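Side-chain contacts in RNA-binding protein RMD9, mitochondrial (Saccharomyces cerevisiae S288C, PDB 7A9X), which binds a dodecameric sequence element in the 3'-UTRs of mitochondrial mRNAs and takes part in the processing or stability of those messages: residues 289-294 with 320-325; 306-311 with 316-321. All blocks are in the same frame, centred on the assembly; numbering follows the deposited sequence.

In the fold
Followed from the N terminus, the chain runs through helix 281-292, turns back through a short loop to helix 297-308, passes a connecting segment and enters helix 320-334. Contact 2 (306-311 with 316-321) closes the short loop between the second of these helices and the third. Contact 1 (289-294 with 320-325) closes a longer loop around it, so contact 2 nests inside contact 1 and both finish on the same stretch, sharing Val320 and Ser321. Their centres lie about 11 Å apart, and Ile291 packs on Ile307 between them. Together they tie the region assigned to PPR4 to the assigned start of PPR5 and to the RNA-contacting connector ahead of it, which holds most of 316-321.

Contact 1 (289-294 with 320-325); sequences SFIGDS and VSTVNS. With nucleotides of chain B.
Thr322 lays its methyl over the end of helix 281-292, where CG2 lies 3.7 Å from Ile291 CB and equally near the backbone N of Gly292. The methyl stands anti to the backbone N of its own residue, and this leaves OG1 beside that N, hydrogen-bonded to Gln319. The threonine thus offers carbon to its neighbour while its polar branch is satisfied by the side chain of Gln319, just ahead of the helix. Ile291 meets it at about a right angle, with CB and CG2 doing the touching. Gly292 lets the backbones come close: its CA is 4.8 Å from the CA of Thr322, and a CB there would probably crowd that methyl. This is the helix-on-helix stacking of a pentatricopeptide repeat solenoid, with the last turn of helix 281-292 set against the first turns of helix 320-334, in the segments assigned to PPR4 and PPR5. One turn further along, Ser325 OG donates a 2.7 Å hydrogen bond to Gly292 O. Its hydroxyl, anti to the backbone N (chi1 173°), meets that oxygen in the carbonyl plane, on a lone pair. An alanine here would remove this donor and is likely to leave the Gly292 carbonyl without this bond, the contact to Asn329 being weak. At the start of helix 320-334, Val320 CG1 approaches O3' of A7 of chain B to 3.2 Å, and Ser321 CB lies 3.3 Å from OP2 of C8 of chain B.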
loop_
_atom_site.group_PDB
_atom_site.type_symbol
_atom_site.label_atom_id
_atom_site.label_comp_id
_atom_site.label_asym_id
_atom_site.label_seq_id
_atom_site.Cartn_x
_atom_site.Cartn_y
_atom_site.Cartn_z
ATOM N N SER A 289 10.807 -1.076 -13.996
ATOM C CA SER A 289 9.783 -0.764 -14.987
ATOM C C SER A 289 9.707 -1.842 -16.064
ATOM O O SER A 289 8.613 -2.186 -16.529
ATOM C CB SER A 289 10.052 0.607 -15.606
ATOM O OG SER A 289 9.005 0.980 -16.484
ATOM N N PHE A 290 10.856 -2.398 -16.469
ATOM C CA PHE A 290 10.836 -3.492 -17.436
ATOM C C PHE A 290 10.112 -4.712 -16.886
ATOM O O PHE A 290 9.523 -5.484 -17.652
ATOM C CB PHE A 290 12.258 -3.880 -17.848
ATOM C CG PHE A 290 12.868 -2.974 -18.877
ATOM C CD1 PHE A 290 12.488 -3.059 -20.209
ATOM C CD2 PHE A 290 13.837 -2.052 -18.518
ATOM C CE1 PHE A 290 13.056 -2.229 -21.162
ATOM C CE2 PHE A 290 14.407 -1.219 -19.466
ATOM C CZ PHE A 290 14.017 -1.309 -20.790
ATOM N N ILE A 291 10.143 -4.902 -15.569
ATOM C CA ILE A 291 9.534 -6.080 -14.965
ATOM C C ILE A 291 8.031 -5.897 -14.818
ATOM O O ILE A 291 7.244 -6.771 -15.199
ATOM C CB ILE A 291 10.199 -6.379 -13.610
ATOM C CG1 ILE A 291 11.683 -6.685 -13.807
ATOM C CG2 ILE A 291 9.489 -7.525 -12.899
ATOM C CD1 ILE A 291 12.416 -6.952 -12.516
ATOM N N GLY A 292 7.609 -4.762 -14.269
ATOM C CA GLY A 292 6.216 -4.568 -13.916
ATOM C C GLY A 292 5.371 -3.847 -14.946
ATOM O O GLY A 292 4.140 -3.849 -14.841
ATOM N N ASP A 293 6.000 -3.230 -15.949
ATOM C CA ASP A 293 5.267 -2.447 -16.934
ATOM C C ASP A 293 5.342 -2.981 -18.356
ATOM O O ASP A 293 4.528 -2.567 -19.190
ATOM C CB ASP A 293 5.753 -0.990 -16.935
ATOM C CG ASP A 293 5.452 -0.281 -15.637
ATOM O OD1 ASP A 293 4.399 -0.576 -15.034
ATOM O OD2 ASP A 293 6.268 0.565 -15.216
ATOM N N SER A 294 6.282 -3.871 -18.664
ATOM C CA SER A 294 6.391 -4.404 -20.017
ATOM C C SER A 294 5.270 -5.404 -20.268
ATOM O O SER A 294 5.143 -6.401 -19.547
ATOM C CB SER A 294 7.753 -5.061 -20.232
ATOM O OG SER A 294 8.806 -4.130 -20.049
ATOM N N VAL A 320 8.143 -5.452 -4.183
ATOM C CA VAL A 320 7.005 -6.363 -4.257
ATOM C C VAL A 320 5.894 -5.787 -5.127
ATOM O O VAL A 320 5.182 -6.537 -5.804
ATOM C CB VAL A 320 6.503 -6.726 -2.844
ATOM C CG1 VAL A 320 5.757 -5.565 -2.201
ATOM C CG2 VAL A 320 5.622 -7.968 -2.898
ATOM N N SER A 321 5.733 -4.459 -5.144
ATOM C CA SER A 321 4.764 -3.849 -6.050
ATOM C C SER A 321 5.085 -4.190 -7.499
ATOM O O SER A 321 4.183 -4.462 -8.299
ATOM C CB SER A 321 4.734 -2.335 -5.846
ATOM O OG SER A 321 6.027 -1.772 -5.996
ATOM N N THR A 322 6.374 -4.186 -7.847
ATOM C CA THR A 322 6.798 -4.585 -9.183
ATOM C C THR A 322 6.514 -6.061 -9.436
ATOM O O THR A 322 6.083 -6.440 -10.533
ATOM C CB THR A 322 8.286 -4.290 -9.358
ATOM O OG1 THR A 322 8.537 -2.910 -9.061
ATOM C CG2 THR A 322 8.727 -4.591 -10.773
ATOM N N VAL A 323 6.749 -6.908 -8.433
ATOM C CA VAL A 323 6.484 -8.335 -8.586
ATOM C C VAL A 323 4.987 -8.592 -8.720
ATOM O O VAL A 323 4.554 -9.383 -9.568
ATOM C CB VAL A 323 7.096 -9.115 -7.409
ATOM C CG1 VAL A 323 6.854 -10.603 -7.570
ATOM C CG2 VAL A 323 8.580 -8.824 -7.310
ATOM N N ASN A 324 4.175 -7.926 -7.893
ATOM C CA ASN A 324 2.726 -8.108 -7.957
ATOM C C ASN A 324 2.181 -7.739 -9.329
ATOM O O ASN A 324 1.343 -8.458 -9.888
ATOM C CB ASN A 324 2.038 -7.271 -6.877
ATOM C CG ASN A 324 2.352 -7.749 -5.475
ATOM O OD1 ASN A 324 2.692 -8.915 -5.264
ATOM N ND2 ASN A 324 2.229 -6.850 -4.505
ATOM N N SER A 325 2.637 -6.614 -9.886
ATOM C CA SER A 325 2.189 -6.211 -11.214
ATOM C C SER A 325 2.616 -7.224 -12.269
ATOM O O SER A 325 1.861 -7.508 -13.206
ATOM C CB SER A 325 2.733 -4.823 -11.550
ATOM O OG SER A 325 2.439 -4.470 -12.890
ATOM P P A B 7 7.465 2.356 -1.576
ATOM O OP1 A B 7 7.104 2.963 -2.882
ATOM O OP2 A B 7 7.006 3.005 -0.320
ATOM O "O5'" A B 7 6.958 0.849 -1.552
ATOM C "C5'" A B 7 6.505 0.187 -2.730
ATOM C "C4'" A B 7 6.190 -1.266 -2.456
ATOM O "O4'" A B 7 7.426 -2.028 -2.444
ATOM C "C3'" A B 7 5.520 -1.537 -1.111
ATOM O "O3'" A B 7 4.700 -2.700 -1.218
ATOM C "C2'" A B 7 6.711 -1.851 -0.216
ATOM O "O2'" A B 7 6.401 -2.585 0.949
ATOM C "C1'" A B 7 7.603 -2.634 -1.174
ATOM N N9 A B 7 9.027 -2.580 -0.840
ATOM C C8 A B 7 9.730 -1.502 -0.364
ATOM N N7 A B 7 10.999 -1.756 -0.155
ATOM C C5 A B 7 11.137 -3.091 -0.516
ATOM C C6 A B 7 12.242 -3.960 -0.524
ATOM N N6 A B 7 13.471 -3.605 -0.145
ATOM N N1 A B 7 12.039 -5.228 -0.945
ATOM C C2 A B 7 10.808 -5.587 -1.328
ATOM N N3 A B 7 9.693 -4.863 -1.363
ATOM C C4 A B 7 9.928 -3.611 -0.940
ATOM P P C B 8 3.138 -2.569 -1.573
ATOM O OP1 C B 8 2.441 -3.722 -0.950
ATOM O OP2 C B 8 2.997 -2.329 -3.032
ATOM O "O5'" C B 8 2.695 -1.225 -0.842
ATOM C "C5'" C B 8 2.412 -1.195 0.551
ATOM C "C4'" C B 8 1.273 -0.254 0.849
ATOM O "O4'" C B 8 1.712 1.121 0.650
ATOM C "C3'" C B 8 0.033 -0.446 -0.030
ATOM O "O3'" C B 8 -1.157 -0.327 0.748
ATOM C "C2'" C B 8 0.124 0.709 -1.024
ATOM O "O2'" C B 8 -1.116 1.142 -1.541
ATOM C "C1'" C B 8 0.795 1.793 -0.189
ATOM N N1 C B 8 1.519 2.779 -1.005
ATOM C C2 C B 8 1.194 4.136 -0.903
ATOM O O2 C B 8 0.324 4.497 -0.098
ATOM N N3 C B 8 1.850 5.029 -1.680
ATOM C C4 C B 8 2.783 4.615 -2.538
ATOM N N4 C B 8 3.404 5.536 -3.280
ATOM C C5 C B 8 3.123 3.239 -2.671
ATOM C C6 C B 8 2.468 2.364 -1.898
#

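Contact 2 (306-311 with 316-321); sequences KIINDE and IILQVS. With nucleotides of chain B.
Ile307 and Ile316 cross at about a right angle, the first reaching out from the last turn of helix 297-308 and the second from the extended segment that returns toward it. Their ends meet methyl to methyl, Ile307 CD1 lying 3.6 Å from Ile316 CD1, while Ile316 CG2 rests against Ile307 CG1 at 3.8 Å. The extended form of Ile316, with CG1 anti to the backbone N (chi1 180°), carries CG1 and CD1 across the branch of Ile307. Leu318 approaches at a slant and spreads its two methyls over neighbouring residues: CD1 is 3.9 Å from Ile307 CG2, and CD2 is 4.1 Å from Ile308 CD1. Phe350 of helix 337-351 touches Ile307, Ile308 and Leu318, so the region assigned to PPR5 adds an aromatic ring to the cluster.

The segment 316-321 has two faces. Ile316 and Leu318 turn toward the helix, whereas Ile317 between them points away and brings CG2 to 3.6 Å from N6 of A7 of chain B. Gln319, the N-cap residue of helix 320-334, has CG 3.2 Å from O4' of the same nucleotide, and its OE1 lies 3.5 Å from C5' of A6 of chain B. The backbone bends between these residues in an inverse gamma turn centred on Leu318, whose carbonyl oxygen accepts a hydrogen bond from Tyr351. Helix 297-308 itself ends in a Schellman motif, Asp310 taking a positive phi of 58°.

Across the two segments the side chains meet through aliphatic carbon alone, consistent with shape and partial burial, rather than directed bonds, holding the connector to the helix, while its alternate face is left to meet the RNA.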
loop_
_atom_site.group_PDB
_atom_site.type_symbol
_atom_site.label_atom_id
_atom_site.label_comp_id
_atom_site.label_asym_id
_atom_site.label_seq_id
_atom_site.Cartn_x
_atom_site.Cartn_y
_atom_site.Cartn_z
ATOM N N LYS A 306 17.307 -11.334 -13.894
ATOM C CA LYS A 306 18.524 -10.575 -13.636
ATOM C C LYS A 306 18.629 -10.140 -12.180
ATOM O O LYS A 306 19.743 -9.973 -11.672
ATOM C CB LYS A 306 18.589 -9.361 -14.566
ATOM C CG LYS A 306 18.787 -9.734 -16.027
ATOM C CD LYS A 306 18.907 -8.514 -16.925
ATOM C CE LYS A 306 19.252 -8.926 -18.349
ATOM N NZ LYS A 306 19.447 -7.754 -19.245
ATOM N N ILE A 307 17.499 -9.964 -11.496
ATOM C CA ILE A 307 17.534 -9.705 -10.061
ATOM C C ILE A 307 17.721 -11.004 -9.288
ATOM O O ILE A 307 18.509 -11.064 -8.337
ATOM C CB ILE A 307 16.257 -8.966 -9.622
ATOM C CG1 ILE A 307 16.112 -7.652 -10.391
ATOM C CG2 ILE A 307 16.278 -8.708 -8.122
ATOM C CD1 ILE A 307 14.916 -6.831 -9.965
ATOM N N ILE A 308 17.008 -12.061 -9.687
ATOM C CA ILE A 308 17.089 -13.338 -8.981
ATOM C C ILE A 308 18.499 -13.908 -9.063
ATOM O O ILE A 308 19.047 -14.398 -8.068
ATOM C CB ILE A 308 16.046 -14.324 -9.541
ATOM C CG1 ILE A 308 14.629 -13.760 -9.386
ATOM C CG2 ILE A 308 16.172 -15.682 -8.863
ATOM C CD1 ILE A 308 14.183 -13.567 -7.949
ATOM N N ASN A 309 19.111 -13.852 -10.244
ATOM C CA ASN A 309 20.451 -14.388 -10.449
ATOM C C ASN A 309 21.555 -13.403 -10.088
ATOM O O ASN A 309 22.734 -13.736 -10.252
ATOM C CB ASN A 309 20.623 -14.838 -11.903
ATOM C CG ASN A 309 19.639 -15.922 -12.298
ATOM O OD1 ASN A 309 19.181 -16.695 -11.456
ATOM N ND2 ASN A 309 19.309 -15.985 -13.583
ATOM N N ASP A 310 21.206 -12.205 -9.613
ATOM C CA ASP A 310 22.184 -11.209 -9.172
ATOM C C ASP A 310 23.160 -10.861 -10.298
ATOM O O ASP A 310 24.377 -10.798 -10.106
ATOM C CB ASP A 310 22.926 -11.692 -7.922
ATOM C CG ASP A 310 23.416 -10.553 -7.053
ATOM O OD1 ASP A 310 23.039 -9.395 -7.321
ATOM O OD2 ASP A 310 24.183 -10.818 -6.103
ATOM N N GLU A 311 22.607 -10.632 -11.490
ATOM C CA GLU A 311 23.399 -10.392 -12.689
ATOM C C GLU A 311 23.769 -8.930 -12.897
ATOM O O GLU A 311 24.635 -8.641 -13.731
ATOM C CB GLU A 311 22.645 -10.885 -13.930
ATOM C CG GLU A 311 22.334 -12.368 -13.938
ATOM C CD GLU A 311 21.585 -12.786 -15.186
ATOM O OE1 GLU A 311 21.530 -11.982 -16.141
ATOM O OE2 GLU A 311 21.046 -13.913 -15.213
ATOM N N ILE A 316 19.823 -3.838 -6.409
ATOM C CA ILE A 316 18.429 -3.639 -6.778
ATOM C C ILE A 316 17.561 -4.451 -5.829
ATOM O O ILE A 316 17.867 -5.604 -5.512
ATOM C CB ILE A 316 18.180 -4.010 -8.260
ATOM C CG1 ILE A 316 16.708 -3.804 -8.620
ATOM C CG2 ILE A 316 18.639 -5.434 -8.545
ATOM C CD1 ILE A 316 16.472 -3.585 -10.098
ATOM N N ILE A 317 16.494 -3.832 -5.365
ATOM C CA ILE A 317 15.502 -4.497 -4.534
ATOM C C ILE A 317 14.487 -5.171 -5.442
ATOM O O ILE A 317 14.182 -4.689 -6.539
ATOM C CB ILE A 317 14.824 -3.495 -3.577
ATOM C CG1 ILE A 317 14.068 -2.426 -4.375
ATOM C CG2 ILE A 317 15.859 -2.845 -2.673
ATOM C CD1 ILE A 317 13.289 -1.449 -3.520
ATOM N N LEU A 318 13.972 -6.316 -4.996
ATOM C CA LEU A 318 12.860 -6.969 -5.681
ATOM C C LEU A 318 11.575 -6.366 -5.124
ATOM O O LEU A 318 10.888 -6.948 -4.282
ATOM C CB LEU A 318 12.918 -8.479 -5.490
ATOM C CG LEU A 318 11.978 -9.298 -6.378
ATOM C CD1 LEU A 318 12.373 -9.170 -7.842
ATOM C CD2 LEU A 318 11.943 -10.756 -5.953
ATOM N N GLN A 319 11.272 -5.154 -5.592
ATOM C CA GLN A 319 10.140 -4.390 -5.077
ATOM C C GLN A 319 8.848 -5.169 -5.283
ATOM O O GLN A 319 8.496 -5.510 -6.416
ATOM C CB GLN A 319 10.070 -3.032 -5.774
ATOM C CG GLN A 319 9.296 -1.968 -5.011
ATOM C CD GLN A 319 9.190 -0.655 -5.773
ATOM O OE1 GLN A 319 9.381 0.421 -5.206
ATOM N NE2 GLN A 319 8.872 -0.739 -7.061
ATOM N N VAL A 320 8.143 -5.452 -4.183
ATOM C CA VAL A 320 7.005 -6.363 -4.257
ATOM C C VAL A 320 5.894 -5.787 -5.127
ATOM O O VAL A 320 5.182 -6.537 -5.804
ATOM C CB VAL A 320 6.503 -6.726 -2.844
ATOM C CG1 VAL A 320 5.757 -5.565 -2.201
ATOM C CG2 VAL A 320 5.622 -7.968 -2.898
ATOM N N SER A 321 5.733 -4.459 -5.144
ATOM C CA SER A 321 4.764 -3.849 -6.050
ATOM C C SER A 321 5.085 -4.190 -7.499
ATOM O O SER A 321 4.183 -4.462 -8.299
ATOM C CB SER A 321 4.734 -2.335 -5.846
ATOM O OG SER A 321 6.027 -1.772 -5.996
ATOM P P A B 7 7.465 2.356 -1.576
ATOM O OP1 A B 7 7.104 2.963 -2.882
ATOM O OP2 A B 7 7.006 3.005 -0.320
ATOM O "O5'" A B 7 6.958 0.849 -1.552
ATOM C "C5'" A B 7 6.505 0.187 -2.730
ATOM C "C4'" A B 7 6.190 -1.266 -2.456
ATOM O "O4'" A B 7 7.426 -2.028 -2.444
ATOM C "C3'" A B 7 5.520 -1.537 -1.111
ATOM O "O3'" A B 7 4.700 -2.700 -1.218
ATOM C "C2'" A B 7 6.711 -1.851 -0.216
ATOM O "O2'" A B 7 6.401 -2.585 0.949
ATOM C "C1'" A B 7 7.603 -2.634 -1.174
ATOM N N9 A B 7 9.027 -2.580 -0.840
ATOM C C8 A B 7 9.730 -1.502 -0.364
ATOM N N7 A B 7 10.999 -1.756 -0.155
ATOM C C5 A B 7 11.137 -3.091 -0.516
ATOM C C6 A B 7 12.242 -3.960 -0.524
ATOM N N6 A B 7 13.471 -3.605 -0.145
ATOM N N1 A B 7 12.039 -5.228 -0.945
ATOM C C2 A B 7 10.808 -5.587 -1.328
ATOM N N3 A B 7 9.693 -4.863 -1.363
ATOM C C4 A B 7 9.928 -3.611 -0.940
ATOM P P A B 6 11.790 4.926 -5.584
ATOM O OP1 A B 6 10.679 4.394 -6.414
ATOM O OP2 A B 6 11.867 6.384 -5.315
ATOM O "O5'" A B 6 11.787 4.199 -4.168
ATOM C "C5'" A B 6 11.719 2.780 -4.052
ATOM C "C4'" A B 6 11.164 2.367 -2.709
ATOM O "O4'" A B 6 12.139 2.685 -1.676
ATOM C "C3'" A B 6 9.876 3.081 -2.310
ATOM O "O3'" A B 6 9.065 2.217 -1.519
ATOM C "C2'" A B 6 10.386 4.235 -1.452
ATOM O "O2'" A B 6 9.450 4.767 -0.539
ATOM C "C1'" A B 6 11.574 3.592 -0.744
ATOM N N9 A B 6 12.593 4.569 -0.370
ATOM C C8 A B 6 13.398 5.283 -1.221
ATOM N N7 A B 6 14.209 6.104 -0.605
ATOM C C5 A B 6 13.908 5.923 0.735
ATOM C C6 A B 6 14.425 6.509 1.899
ATOM N N6 A B 6 15.389 7.431 1.886
ATOM N N1 A B 6 13.910 6.112 3.082
ATOM C C2 A B 6 12.944 5.186 3.087
ATOM N N3 A B 6 12.375 4.562 2.059
ATOM C C4 A B 6 12.912 4.980 0.899
ATOM P P C B 8 3.138 -2.569 -1.573
ATOM O OP1 C B 8 2.441 -3.722 -0.950
ATOM O OP2 C B 8 2.997 -2.329 -3.032
ATOM O "O5'" C B 8 2.695 -1.225 -0.842
ATOM C "C5'" C B 8 2.412 -1.195 0.551
ATOM C "C4'" C B 8 1.273 -0.254 0.849
ATOM O "O4'" C B 8 1.712 1.121 0.650
ATOM C "C3'" C B 8 0.033 -0.446 -0.030
ATOM O "O3'" C B 8 -1.157 -0.327 0.748
ATOM C "C2'" C B 8 0.124 0.709 -1.024
ATOM O "O2'" C B 8 -1.116 1.142 -1.541
ATOM C "C1'" C B 8 0.795 1.793 -0.189
ATOM N N1 C B 8 1.519 2.779 -1.005
ATOM C C2 C B 8 1.194 4.136 -0.903
ATOM O O2 C B 8 0.324 4.497 -0.098
ATOM N N3 C B 8 1.850 5.029 -1.680
ATOM C C4 C B 8 2.783 4.615 -2.538
ATOM N N4 C B 8 3.404 5.536 -3.280
ATOM C C5 C B 8 3.123 3.239 -2.671
ATOM C C6 C B 8 2.468 2.364 -1.898
#